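Long-range contacts in interpain A (Prevotella intermedia, PDB 3BB7), which probably cleaves peptide bonds as a papain-like cysteine protease of the C10 family, captured here as its inactive proenzyme: residues P49-W54 and V282-N287; A118-Q123 and A268-G273. The protein carries 1 engineered substitution. All blocks are in the same frame, centred on the assembly; numbering follows the deposited sequence.

Interaction 1. Residues P49-W54 and V282-N287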
loop_
_atom_site.group_PDB
_atom_site.type_symbol
_atom_site.label_atom_id
_atom_site.label_comp_id
_atom_site.label_asym_id
_atom_site.label_seq_id
_atom_site.Cartn_x
_atom_site.Cartn_y
_atom_site.Cartn_z
ATOM N N PRO A 49 -4.607 -7.699 -4.642
ATOM C CA PRO A 49 -3.315 -8.116 -5.199
ATOM C C PRO A 49 -2.111 -7.876 -4.255
ATOM O O PRO A 49 -1.113 -8.628 -4.312
ATOM C CB PRO A 49 -3.191 -7.255 -6.474
ATOM C CG PRO A 49 -4.637 -6.942 -6.796
ATOM C CD PRO A 49 -5.215 -6.629 -5.457
ATOM N N SER A 50 -2.176 -6.855 -3.406
ATOM C CA SER A 50 -1.007 -6.544 -2.585
ATOM C C SER A 50 -0.905 -7.542 -1.420
ATOM O O SER A 50 0.208 -7.966 -1.039
ATOM C CB SER A 50 -1.060 -5.090 -2.146
ATOM O OG SER A 50 -1.047 -4.246 -3.298
ATOM N N PHE A 51 -2.057 -7.965 -0.884
ATOM C CA PHE A 51 -2.074 -9.034 0.114
ATOM C C PHE A 51 -1.578 -10.343 -0.503
ATOM O O PHE A 51 -0.803 -11.095 0.127
ATOM C CB PHE A 51 -3.497 -9.174 0.673
ATOM C CG PHE A 51 -3.685 -10.308 1.650
ATOM C CD1 PHE A 51 -4.530 -11.389 1.350
ATOM C CD2 PHE A 51 -3.088 -10.243 2.901
ATOM C CE1 PHE A 51 -4.731 -12.427 2.289
ATOM C CE2 PHE A 51 -3.289 -11.244 3.848
ATOM C CZ PHE A 51 -4.107 -12.349 3.536
ATOM N N LYS A 52 -1.960 -10.584 -1.755
ATOM C CA LYS A 52 -1.455 -11.761 -2.465
ATOM C C LYS A 52 0.073 -11.752 -2.561
ATOM O O LYS A 52 0.714 -12.799 -2.344
ATOM C CB LYS A 52 -2.097 -11.854 -3.852
ATOM C CG LYS A 52 -3.505 -12.378 -3.779
ATOM C CD LYS A 52 -4.107 -12.554 -5.182
ATOM C CE LYS A 52 -5.287 -13.521 -5.160
ATOM N NZ LYS A 52 -6.160 -13.284 -3.967
ATOM N N TRP A 53 0.657 -10.582 -2.850
ATOM C CA TRP A 53 2.114 -10.441 -2.872
ATOM C C TRP A 53 2.702 -10.814 -1.509
ATOM O O TRP A 53 3.662 -11.600 -1.427
ATOM C CB TRP A 53 2.558 -9.017 -3.253
ATOM C CG TRP A 53 4.007 -8.832 -2.957
ATOM C CD1 TRP A 53 5.084 -9.265 -3.718
ATOM C CD2 TRP A 53 4.568 -8.256 -1.774
ATOM N NE1 TRP A 53 6.266 -8.925 -3.095
ATOM C CE2 TRP A 53 5.981 -8.335 -1.889
ATOM C CE3 TRP A 53 4.009 -7.664 -0.636
ATOM C CZ2 TRP A 53 6.844 -7.884 -0.876
ATOM C CZ3 TRP A 53 4.861 -7.194 0.375
ATOM C CH2 TRP A 53 6.271 -7.307 0.243
ATOM N N TRP A 54 2.121 -10.261 -0.450
ATOM C CA TRP A 54 2.643 -10.465 0.893
ATOM C C TRP A 54 2.657 -11.972 1.225
ATOM O O TRP A 54 3.639 -12.483 1.766
ATOM C CB TRP A 54 1.811 -9.680 1.911
ATOM C CG TRP A 54 2.327 -9.854 3.307
ATOM C CD1 TRP A 54 3.382 -9.189 3.897
ATOM C CD2 TRP A 54 1.803 -10.747 4.299
ATOM N NE1 TRP A 54 3.563 -9.647 5.189
ATOM C CE2 TRP A 54 2.589 -10.583 5.471
ATOM C CE3 TRP A 54 0.738 -11.662 4.309
ATOM C CZ2 TRP A 54 2.383 -11.349 6.615
ATOM C CZ3 TRP A 54 0.515 -12.406 5.461
ATOM C CH2 TRP A 54 1.330 -12.235 6.599
ATOM N N VAL A 282 -1.154 -2.119 8.086
ATOM C CA VAL A 282 -1.184 -2.062 6.625
ATOM C C VAL A 282 -2.599 -1.762 6.120
ATOM O O VAL A 282 -3.583 -2.393 6.555
ATOM C CB VAL A 282 -0.734 -3.382 6.009
ATOM C CG1 VAL A 282 -0.791 -3.338 4.478
ATOM C CG2 VAL A 282 0.689 -3.766 6.464
ATOM N N ASN A 283 -2.660 -0.780 5.219
ATOM C CA ASN A 283 -3.858 -0.491 4.447
ATOM C C ASN A 283 -3.571 -0.897 3.016
ATOM O O ASN A 283 -2.808 -0.242 2.341
ATOM C CB ASN A 283 -4.209 0.990 4.569
ATOM C CG ASN A 283 -5.548 1.322 3.926
ATOM O OD1 ASN A 283 -5.813 0.911 2.798
ATOM N ND2 ASN A 283 -6.414 2.029 4.670
ATOM N N TRP A 284 -4.140 -2.012 2.580
ATOM C CA TRP A 284 -3.797 -2.589 1.278
ATOM C C TRP A 284 -4.401 -1.830 0.105
ATOM O O TRP A 284 -4.046 -2.123 -1.036
ATOM C CB TRP A 284 -4.285 -4.040 1.162
ATOM C CG TRP A 284 -3.768 -4.963 2.237
ATOM C CD1 TRP A 284 -4.468 -5.430 3.321
ATOM C CD2 TRP A 284 -2.456 -5.545 2.317
ATOM N NE1 TRP A 284 -3.671 -6.276 4.069
ATOM C CE2 TRP A 284 -2.428 -6.341 3.493
ATOM C CE3 TRP A 284 -1.283 -5.432 1.537
ATOM C CZ2 TRP A 284 -1.303 -7.043 3.895
ATOM C CZ3 TRP A 284 -0.131 -6.153 1.969
ATOM C CH2 TRP A 284 -0.171 -6.938 3.131
ATOM N N GLY A 285 -5.326 -0.916 0.365
ATOM C CA GLY A 285 -5.978 -0.149 -0.705
ATOM C C GLY A 285 -6.903 -1.039 -1.527
ATOM O O GLY A 285 -7.042 -0.851 -2.723
ATOM N N TRP A 286 -7.557 -1.998 -0.866
ATOM C CA TRP A 286 -8.492 -2.887 -1.546
ATOM C C TRP A 286 -9.802 -2.883 -0.795
ATOM O O TRP A 286 -10.294 -3.923 -0.357
ATOM C CB TRP A 286 -7.930 -4.291 -1.752
ATOM C CG TRP A 286 -8.619 -5.008 -2.892
ATOM C CD1 TRP A 286 -9.617 -5.941 -2.793
ATOM C CD2 TRP A 286 -8.374 -4.827 -4.309
ATOM N NE1 TRP A 286 -9.994 -6.352 -4.038
ATOM C CE2 TRP A 286 -9.264 -5.677 -4.990
ATOM C CE3 TRP A 286 -7.501 -4.014 -5.056
ATOM C CZ2 TRP A 286 -9.282 -5.775 -6.397
ATOM C CZ3 TRP A 286 -7.511 -4.111 -6.463
ATOM C CH2 TRP A 286 -8.399 -4.986 -7.111
ATOM N N ASN A 287 -10.348 -1.678 -0.621
ATOM C CA ASN A 287 -11.665 -1.465 -0.002
ATOM C C ASN A 287 -11.730 -1.949 1.432
ATOM O O ASN A 287 -12.822 -2.324 1.922
ATOM C CB ASN A 287 -12.773 -2.115 -0.860
ATOM C CG ASN A 287 -12.586 -1.784 -2.314
ATOM O OD1 ASN A 287 -12.673 -0.620 -2.690
ATOM N ND2 ASN A 287 -12.194 -2.777 -3.109
HETATM O O HOH W 1 -3.999 -3.721 -3.123
#

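Interaction 2. Residues A118-Q123 and A268-G273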
loop_
_atom_site.group_PDB
_atom_site.type_symbol
_atom_site.label_atom_id
_atom_site.label_comp_id
_atom_site.label_asym_id
_atom_site.label_seq_id
_atom_site.Cartn_x
_atom_site.Cartn_y
_atom_site.Cartn_z
ATOM N N ALA A 118 -1.468 4.589 -7.060
ATOM C CA ALA A 118 -2.335 5.766 -6.943
ATOM C C ALA A 118 -3.216 5.678 -5.713
ATOM O O ALA A 118 -3.379 6.667 -5.001
ATOM C CB ALA A 118 -3.159 5.943 -8.179
ATOM N N THR A 119 -3.766 4.500 -5.413
ATOM C CA THR A 119 -4.644 4.357 -4.257
ATOM C C THR A 119 -3.864 4.585 -2.943
ATOM O O THR A 119 -4.365 5.267 -2.010
ATOM C CB THR A 119 -5.320 2.989 -4.312
ATOM O OG1 THR A 119 -6.193 2.969 -5.449
ATOM C CG2 THR A 119 -6.105 2.690 -3.048
ATOM N N ALA A 120 -2.656 4.024 -2.856
ATOM C CA ALA A 120 -1.841 4.234 -1.660
ATOM C C ALA A 120 -1.463 5.724 -1.521
ATOM O O ALA A 120 -1.635 6.309 -0.454
ATOM C CB ALA A 120 -0.579 3.367 -1.733
ATOM N N THR A 121 -1.001 6.355 -2.607
ATOM C CA THR A 121 -0.626 7.768 -2.559
ATOM C C THR A 121 -1.827 8.639 -2.195
ATOM O O THR A 121 -1.721 9.524 -1.345
ATOM C CB THR A 121 -0.041 8.173 -3.924
ATOM O OG1 THR A 121 1.105 7.352 -4.199
ATOM C CG2 THR A 121 0.396 9.623 -3.913
ATOM N N ALA A 122 -2.988 8.378 -2.794
ATOM C CA ALA A 122 -4.173 9.199 -2.488
ATOM C C ALA A 122 -4.526 9.099 -0.994
ATOM O O ALA A 122 -4.882 10.108 -0.370
ATOM C CB ALA A 122 -5.337 8.775 -3.390
ATOM N N GLN A 123 -4.419 7.899 -0.423
ATOM C CA GLN A 123 -4.781 7.760 0.994
ATOM C C GLN A 123 -3.789 8.510 1.886
ATOM O O GLN A 123 -4.181 9.107 2.894
ATOM C CB GLN A 123 -4.906 6.311 1.412
ATOM C CG GLN A 123 -6.082 5.597 0.749
ATOM C CD GLN A 123 -6.364 4.230 1.351
ATOM O OE1 GLN A 123 -7.312 4.060 2.137
ATOM N NE2 GLN A 123 -5.549 3.248 0.988
ATOM N N ALA A 268 1.103 -2.254 -3.972
ATOM C CA ALA A 268 1.443 -1.089 -3.161
ATOM C C ALA A 268 0.383 -0.920 -2.108
ATOM O O ALA A 268 -0.761 -1.342 -2.277
ATOM C CB ALA A 268 1.584 0.203 -4.030
ATOM N N PHE A 269 0.779 -0.314 -1.001
ATOM C CA PHE A 269 -0.079 -0.212 0.143
ATOM C C PHE A 269 0.493 0.872 1.023
ATOM O O PHE A 269 1.553 1.450 0.709
ATOM C CB PHE A 269 -0.206 -1.568 0.876
ATOM C CG PHE A 269 1.115 -2.249 1.206
ATOM C CD1 PHE A 269 1.795 -1.990 2.411
ATOM C CD2 PHE A 269 1.654 -3.184 0.332
ATOM C CE1 PHE A 269 2.989 -2.660 2.721
ATOM C CE2 PHE A 269 2.853 -3.861 0.654
ATOM C CZ PHE A 269 3.509 -3.576 1.825
ATOM N N VAL A 270 -0.202 1.149 2.120
ATOM C CA VAL A 270 0.261 2.148 3.075
ATOM C C VAL A 270 0.619 1.471 4.396
ATOM O O VAL A 270 -0.171 0.648 4.911
ATOM C CB VAL A 270 -0.781 3.276 3.324
ATOM C CG1 VAL A 270 -0.234 4.329 4.289
ATOM C CG2 VAL A 270 -1.189 3.880 1.988
ATOM N N ILE A 271 1.792 1.811 4.941
ATOM C CA ILE A 271 2.089 1.450 6.346
ATOM C C ILE A 271 1.699 2.643 7.176
ATOM O O ILE A 271 2.253 3.751 7.018
ATOM C CB ILE A 271 3.580 1.110 6.587
ATOM C CG1 ILE A 271 3.958 -0.165 5.793
ATOM C CG2 ILE A 271 3.882 0.995 8.127
ATOM C CD1 ILE A 271 5.457 -0.413 5.797
ATOM N N ASP A 272 0.772 2.427 8.094
ATOM C CA ASP A 272 0.239 3.529 8.869
ATOM C C ASP A 272 0.275 3.311 10.368
ATOM O O ASP A 272 -0.448 3.963 11.114
ATOM C CB ASP A 272 -1.163 3.925 8.384
ATOM C CG ASP A 272 -2.212 2.894 8.670
ATOM O OD1 ASP A 272 -3.408 3.263 8.588
ATOM O OD2 ASP A 272 -1.875 1.720 8.989
ATOM N N GLY A 273 1.180 2.446 10.816
ATOM C CA GLY A 273 1.373 2.268 12.273
ATOM C C GLY A 273 2.257 1.056 12.503
ATOM O O GLY A 273 2.672 0.372 11.547
#

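Interaction 1. Residues P49-W54 and V282-N287
The indole of Trp284 packs against the first turn of helix 49-68, with the backbone and CB of Phe51 over one face and Val282 CG1 over the opposite one. Pro49 CD rests on a face of the second indole, Trp286, 3.6 Å from the centroid of its six-membered ring. This is a prodomain-protease interface: the helix belongs to the Spi-type inhibitor part of the zymogen, Trp284 and Trp286 to the C10 peptidase. Phe51, Trp54 and Trp284 form an aromatic cluster. Phe51, whose CG stands opposite its own N at chi1 176°, presents its ring edge to the face of Trp284 in an offset edge-to-face pair, planes at 70°. Trp54 approaches the same indole obliquely, its CB 3.6 Å from Trp284 CH2. Broad, flat tryptophans suit a seam without direct hydrogen bonds between the segments, and their polar ends are satisfied by other residues: Trp284 NE1 by Val290 O, Trp54 NE1 by Lys295 O. Small Ser50 sets its CB against Trp284 CE3 and takes part in a hydrogen bond with Ala268 N, close to the predicted catalytic His267. A water bridges the segments, 3.0 Å from Ser50 OG and 2.6 Å from Trp284 O, to which it donates.

Interaction 2. Residues A118-Q123 and A268-G273
Ala120 faces strand 268-273 and carries most of the helix's share of the contact, its methyl meeting the strand between Ala268 and Val270. Ala120 CB lies 3.8 Å from Phe269 O and equally far from Val270 CG2, while the methyl of Ala268 is more distant, its CB 4.5 Å from Ala120 CB. A side chain of one carbon suits this place because the backbones come close: CA of Ala120 and CA of Phe269 are 5.1 Å apart. Next along the helix, Thr121 and Ala122 instead touch Cys189 of helix 176-192, Thr121 also helix 208-218. The arrangement is that of a papain-like peptidase, in which the helix headed by the nucleophile position, here the engineered Ala116, packs against the sheet strand bearing the predicted catalytic His267. The two segments run at 27° to one another, their axes 7.0 Å apart. One turn beyond Ala120, Gln123 points its CB toward the strand, and this atom lies 4.5 Å from Val270 CG2, a loose approach; its amide OE1 is held by Thr92 OG1 and Trp94 N. Branched Val270 points its CB toward the helix: with CG2 anti to its own carbonyl carbon, that methyl sits 3.5 Å from Ala120 O.

Interaction 1 and interaction 2 have centres 10 Å apart and lie near the centre of the folded chain, on neighbouring antiparallel strands 280-283 and 267-274 of one large sheet. In sequence the order is helix 49-68, helix 116-128, strand 267-274, then strand 280-283, so interaction 2 falls within the span bracketed by interaction 1. The two join directly: Asn283 N lies 2.9 Å from Val270 O, and Asn283 OD1 is 3.0 Å from Gln123 NE2, both probable hydrogen bonds. Interaction 2 builds the peptidase core, whereas interaction 1 lays the prodomain helix beside the predicted active site, an arrangement consistent with a latent zymogen.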